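Local coordinates for protein NAD-dependent epimerase/dehydratase (Veillonella parvula DSM 2008, PDB 3R6D) that probably binds NAD(P) through a Rossmann-type domain and may act as an epimerase or dehydratase, at residues I33-R38 and E47-E52; E183-A188 and I206-P211. All blocks are in the same frame, centred on the assembly; numbering follows the deposited sequence.

Overall arrangement
Both contacts pack a helix onto the same mixed sheet, using aliphatic side chains alone. Contact 1 sets strand 33-37 against the short helix 46-49, with the contact centre about 17 Å from the centre of the chain; contact 2 sets strand 204-209 against helix 182-193, with its centre nearer the middle, about 11 Å from that of the chain. The first is small and includes the partly exposed I49, and its long leucine and isoleucine side chains span well-separated backbones. The second is wholly buried and brings its backbones closer, with valine and alanine. Their centres lie 24 Å apart and they do not touch. They follow in series along the chain, holding different parts of the fold.

Contact 1: residues I33-R38 and E47-E52; sequences ITLYGR and EIIDHE
L35 reaches from strand 33-37 toward the end of helix 46-49, where I48 and I49 receive it. Its CB is still 5.7 Å from the nearer isoleucine methyl, I49 CD1. The next atom, CG, lies beside the backbone N (chi1 -55°) and comes no closer than 5.4 Å to I48 CG2. L35 CD1, extended from CA (chi2 180°), does the touching: it meets I48 CG2 at 4.1 Å and I49 CD1 at 4.2 Å, so one methyl bridges two successive residues of the helix. The other branch stays with its own strand, L35 CD2 lying 3.6 Å from I33 CG2.

The side chains of L35 and I48 cross at about a right angle, and I48 offers its short branch. I49 uses its long branch, bent at both torsions to bring CD1 back to the leucine. Leucine suits the strand by carrying a methyl well out from the backbone; with I49 CD1 reaching back, the two side chains fill the 9.2 Å between L35 CA and I49 CA. Isoleucine has a short and a long branch, and the helix uses one of each: CG2 of I48 and CD1 of I49. Just beyond, H51 N donates a hydrogen bond to I48 O, fastening the turn that leaves the helix.

Around this cluster, I44 touches both L35 and I49, A13 and V54 also border L35, and T22 of helix 22-28 packs on I48. Strand 33-37 runs between the parallel strands 8-11 and 54-58, and the short helix belongs to the connection from 33-37 to 54-58.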
loop_
_atom_site.group_PDB
_atom_site.type_symbol
_atom_site.label_atom_id
_atom_site.label_comp_id
_atom_site.label_asym_id
_atom_site.label_seq_id
_atom_site.Cartn_x
_atom_site.Cartn_y
_atom_site.Cartn_z
ATOM N N ILE A 33 4.170 13.904 -7.713
ATOM C CA ILE A 33 3.173 13.115 -7.013
ATOM C C ILE A 33 1.777 13.657 -7.303
ATOM O O ILE A 33 1.507 14.852 -7.117
ATOM C CB ILE A 33 3.429 13.132 -5.493
ATOM C CG1 ILE A 33 4.848 12.660 -5.174
ATOM C CG2 ILE A 33 2.398 12.295 -4.755
ATOM C CD1 ILE A 33 5.307 12.801 -3.724
ATOM N N THR A 34 0.867 12.765 -7.679
ATOM C CA THR A 34 -0.545 13.103 -7.804
ATOM C C THR A 34 -1.311 12.387 -6.715
ATOM O O THR A 34 -1.151 11.164 -6.550
ATOM C CB THR A 34 -1.055 12.708 -9.185
ATOM O OG1 THR A 34 -0.331 13.458 -10.158
ATOM C CG2 THR A 34 -2.522 12.962 -9.354
ATOM N N LEU A 35 -2.095 13.144 -5.959
ATOM C CA LEU A 35 -2.931 12.611 -4.886
ATOM C C LEU A 35 -4.393 12.638 -5.330
ATOM O O LEU A 35 -4.875 13.703 -5.738
ATOM C CB LEU A 35 -2.776 13.458 -3.613
ATOM C CG LEU A 35 -1.334 13.611 -3.121
ATOM C CD1 LEU A 35 -1.311 14.487 -1.847
ATOM C CD2 LEU A 35 -0.652 12.279 -2.839
ATOM N N TYR A 36 -5.091 11.486 -5.282
ATOM C CA TYR A 36 -6.496 11.407 -5.695
ATOM C C TYR A 36 -7.360 11.157 -4.496
ATOM O O TYR A 36 -7.063 10.250 -3.693
ATOM C CB TYR A 36 -6.653 10.231 -6.640
ATOM C CG TYR A 36 -8.049 10.093 -7.222
ATOM C CD1 TYR A 36 -8.531 11.034 -8.132
ATOM C CD2 TYR A 36 -8.888 9.033 -6.869
ATOM C CE1 TYR A 36 -9.815 10.906 -8.704
ATOM C CE2 TYR A 36 -10.177 8.910 -7.429
ATOM C CZ TYR A 36 -10.629 9.858 -8.338
ATOM O OH TYR A 36 -11.867 9.754 -8.940
ATOM N N GLY A 37 -8.447 11.917 -4.353
ATOM C CA GLY A 37 -9.370 11.639 -3.242
ATOM C C GLY A 37 -10.285 12.804 -2.960
ATOM O O GLY A 37 -10.427 13.729 -3.777
ATOM N N ARG A 38 -10.915 12.724 -1.786
ATOM C CA ARG A 38 -12.000 13.620 -1.379
ATOM C C ARG A 38 -11.462 14.590 -0.337
ATOM O O ARG A 38 -10.857 14.153 0.649
ATOM C CB ARG A 38 -13.134 12.772 -0.826
ATOM C CG ARG A 38 -14.293 13.596 -0.306
ATOM C CD ARG A 38 -15.282 12.734 0.477
ATOM N NE ARG A 38 -14.725 12.279 1.759
ATOM C CZ ARG A 38 -14.347 11.038 2.048
ATOM N NH1 ARG A 38 -14.408 10.048 1.143
ATOM N NH2 ARG A 38 -13.877 10.791 3.262
ATOM N N GLU A 47 2.273 21.180 4.523
ATOM C CA GLU A 47 3.657 20.942 4.067
ATOM C C GLU A 47 3.705 19.917 2.925
ATOM O O GLU A 47 4.712 19.782 2.206
ATOM C CB GLU A 47 4.597 20.545 5.235
ATOM C CG GLU A 47 4.378 19.180 5.827
ATOM C CD GLU A 47 3.337 19.164 6.901
ATOM O OE1 GLU A 47 2.542 20.166 7.029
ATOM O OE2 GLU A 47 3.300 18.144 7.610
ATOM N N ILE A 48 2.620 19.174 2.764
ATOM C CA ILE A 48 2.449 18.329 1.585
ATOM C C ILE A 48 1.657 19.076 0.486
ATOM O O ILE A 48 2.116 19.182 -0.661
ATOM C CB ILE A 48 1.748 17.015 1.996
ATOM C CG1 ILE A 48 2.661 16.184 2.919
ATOM C CG2 ILE A 48 1.355 16.201 0.751
ATOM C CD1 ILE A 48 2.118 14.833 3.346
ATOM N N ILE A 49 0.451 19.540 0.820
ATOM C CA ILE A 49 -0.457 20.097 -0.173
ATOM C C ILE A 49 0.156 21.326 -0.850
ATOM O O ILE A 49 -0.108 21.566 -2.043
ATOM C CB ILE A 49 -1.866 20.362 0.464
ATOM C CG1 ILE A 49 -2.533 19.019 0.879
ATOM C CG2 ILE A 49 -2.758 21.268 -0.435
ATOM C CD1 ILE A 49 -2.899 18.083 -0.264
ATOM N N ASP A 50 0.944 22.130 -0.119
ATOM C CA ASP A 50 1.534 23.347 -0.666
ATOM C C ASP A 50 2.790 23.066 -1.493
ATOM O O ASP A 50 3.357 23.999 -2.065
ATOM C CB ASP A 50 1.910 24.340 0.446
ATOM C CG ASP A 50 0.715 24.886 1.220
ATOM O OD1 ASP A 50 -0.477 24.567 0.926
ATOM O OD2 ASP A 50 1.003 25.644 2.190
ATOM N N HIS A 51 3.245 21.817 -1.564
ATOM C CA HIS A 51 4.530 21.538 -2.227
ATOM C C HIS A 51 4.353 21.543 -3.752
ATOM O O HIS A 51 3.376 20.992 -4.275
ATOM C CB HIS A 51 5.043 20.156 -1.777
ATOM C CG HIS A 51 6.477 19.911 -2.131
ATOM N ND1 HIS A 51 6.928 19.759 -3.434
ATOM C CD2 HIS A 51 7.574 19.861 -1.341
ATOM C CE1 HIS A 51 8.243 19.594 -3.417
ATOM N NE2 HIS A 51 8.657 19.638 -2.156
ATOM N N GLU A 52 5.307 22.143 -4.456
ATOM C CA GLU A 52 5.213 22.267 -5.932
ATOM C C GLU A 52 5.142 20.917 -6.686
ATOM O O GLU A 52 4.650 20.872 -7.840
ATOM C CB GLU A 52 6.370 23.101 -6.489
ATOM C CG GLU A 52 7.723 22.502 -6.256
ATOM C CD GLU A 52 8.860 23.329 -6.837
ATOM O OE1 GLU A 52 8.606 24.426 -7.414
ATOM O OE2 GLU A 52 10.021 22.870 -6.724
#

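Contact 2: residues E183-A188 and I206-P211; sequences EAVVKA and IGVGEP
Helix residues 183-188 lie over residues 206-209 of strand 204-209 with the backbones nearest at V185 and V208, whose CA atoms are 6.8 Å apart. V208 points from the strand toward the helix, and its CG1, anti to the backbone N (chi1 -171°), makes both contacts: V185 CG2 is 4.3 Å from V208 CG1, and A188 CB is likewise 4.3 Å from V208 CG1. V185 and A188 stand three residues apart on the helix, with 6.2 Å between V185 CG2 and A188 CB, and the strand methyl reaches both.

The residue types fit their places. Valine is compact and beta-branched, common in strands, and fills a buried apolar layer without a long arm. Alanine carries just one methyl, which allows a strand side chain to come close to the helix backbone. L154 of strand 148-158 touches both V185 and V208, and L157 and L168 extend the same apolar layer.

Strand 179-181, the helix that follows it and strand 204-209 form a beta-alpha-beta crossover: both strands run parallel to strand 148-158, while the helix packs on the sheet, as in Rossmann-type alpha/beta folds.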
loop_
_atom_site.group_PDB
_atom_site.type_symbol
_atom_site.label_atom_id
_atom_site.label_comp_id
_atom_site.label_asym_id
_atom_site.label_seq_id
_atom_site.Cartn_x
_atom_site.Cartn_y
_atom_site.Cartn_z
ATOM N N GLU A 183 6.339 3.638 9.717
ATOM C CA GLU A 183 7.618 4.148 9.216
ATOM C C GLU A 183 8.466 3.072 8.536
ATOM O O GLU A 183 9.073 3.339 7.475
ATOM C CB GLU A 183 8.372 4.846 10.355
ATOM C CG GLU A 183 7.734 6.141 10.867
ATOM C CD GLU A 183 6.754 5.956 12.022
ATOM O OE1 GLU A 183 6.270 4.816 12.280
ATOM O OE2 GLU A 183 6.452 6.981 12.686
ATOM N N ALA A 184 8.469 1.856 9.108
ATOM C CA ALA A 184 9.176 0.728 8.476
ATOM C C ALA A 184 8.539 0.339 7.153
ATOM O O ALA A 184 9.242 0.065 6.180
ATOM C CB ALA A 184 9.237 -0.459 9.433
ATOM N N VAL A 185 7.202 0.329 7.103
ATOM C CA VAL A 185 6.526 -0.000 5.855
ATOM C C VAL A 185 6.892 1.028 4.760
ATOM O O VAL A 185 7.147 0.670 3.594
ATOM C CB VAL A 185 5.006 -0.107 6.036
ATOM C CG1 VAL A 185 4.312 -0.346 4.664
ATOM C CG2 VAL A 185 4.645 -1.228 6.999
ATOM N N VAL A 186 6.889 2.306 5.137
ATOM C CA VAL A 186 7.251 3.340 4.190
ATOM C C VAL A 186 8.671 3.179 3.643
ATOM O O VAL A 186 8.909 3.369 2.453
ATOM C CB VAL A 186 7.009 4.731 4.778
ATOM C CG1 VAL A 186 7.667 5.816 3.903
ATOM C CG2 VAL A 186 5.483 4.984 4.881
ATOM N N LYS A 187 9.614 2.812 4.509
ATOM C CA LYS A 187 10.984 2.506 4.054
ATOM C C LYS A 187 10.988 1.351 3.054
ATOM O O LYS A 187 11.692 1.414 2.030
ATOM C CB LYS A 187 11.913 2.190 5.229
ATOM C CG LYS A 187 12.348 3.401 6.042
ATOM C CD LYS A 187 13.422 4.191 5.314
ATOM C CE LYS A 187 13.872 5.405 6.127
ATOM N NZ LYS A 187 14.502 5.049 7.431
ATOM N N ALA A 188 10.204 0.308 3.328
ATOM C CA ALA A 188 10.132 -0.806 2.377
ATOM C C ALA A 188 9.580 -0.344 1.011
ATOM O O ALA A 188 10.118 -0.719 -0.028
ATOM C CB ALA A 188 9.291 -1.951 2.946
ATOM N N ILE A 206 4.049 -9.851 -0.874
ATOM C CA ILE A 206 5.187 -9.915 0.046
ATOM C C ILE A 206 4.727 -9.395 1.413
ATOM O O ILE A 206 4.161 -8.302 1.501
ATOM C CB ILE A 206 6.354 -9.038 -0.514
ATOM C CG1 ILE A 206 6.763 -9.486 -1.929
ATOM C CG2 ILE A 206 7.586 -9.068 0.403
ATOM C CD1 ILE A 206 7.064 -10.961 -2.085
ATOM N N GLY A 207 4.988 -10.156 2.481
ATOM C CA GLY A 207 4.677 -9.678 3.828
ATOM C C GLY A 207 5.728 -8.682 4.306
ATOM O O GLY A 207 6.902 -8.759 3.900
ATOM N N VAL A 208 5.314 -7.758 5.166
ATOM C CA VAL A 208 6.234 -6.768 5.739
ATOM C C VAL A 208 6.014 -6.794 7.253
ATOM O O VAL A 208 4.904 -6.517 7.721
ATOM C CB VAL A 208 5.998 -5.344 5.171
ATOM C CG1 VAL A 208 7.117 -4.434 5.649
ATOM C CG2 VAL A 208 5.983 -5.329 3.649
ATOM N N GLY A 209 7.088 -7.113 7.990
ATOM C CA GLY A 209 6.961 -7.255 9.430
ATOM C C GLY A 209 8.179 -6.716 10.150
ATOM O O GLY A 209 9.261 -6.607 9.551
ATOM N N GLU A 210 8.021 -6.420 11.444
ATOM C CA GLU A 210 9.140 -6.001 12.288
ATOM C C GLU A 210 9.868 -7.239 12.814
ATOM O O GLU A 210 9.275 -8.063 13.510
ATOM C CB GLU A 210 8.610 -5.180 13.450
ATOM C CG GLU A 210 9.701 -4.717 14.444
ATOM C CD GLU A 210 9.139 -3.932 15.600
ATOM O OE1 GLU A 210 8.050 -3.368 15.506
ATOM O OE2 GLU A 210 9.828 -3.860 16.628
ATOM N N PRO A 211 11.171 -7.364 12.498
ATOM C CA PRO A 211 11.902 -8.519 13.009
ATOM C C PRO A 211 11.825 -8.592 14.539
ATOM O O PRO A 211 11.833 -7.567 15.200
ATOM C CB PRO A 211 13.331 -8.255 12.566
ATOM C CG PRO A 211 13.198 -7.387 11.312
ATOM C CD PRO A 211 12.010 -6.501 11.633
#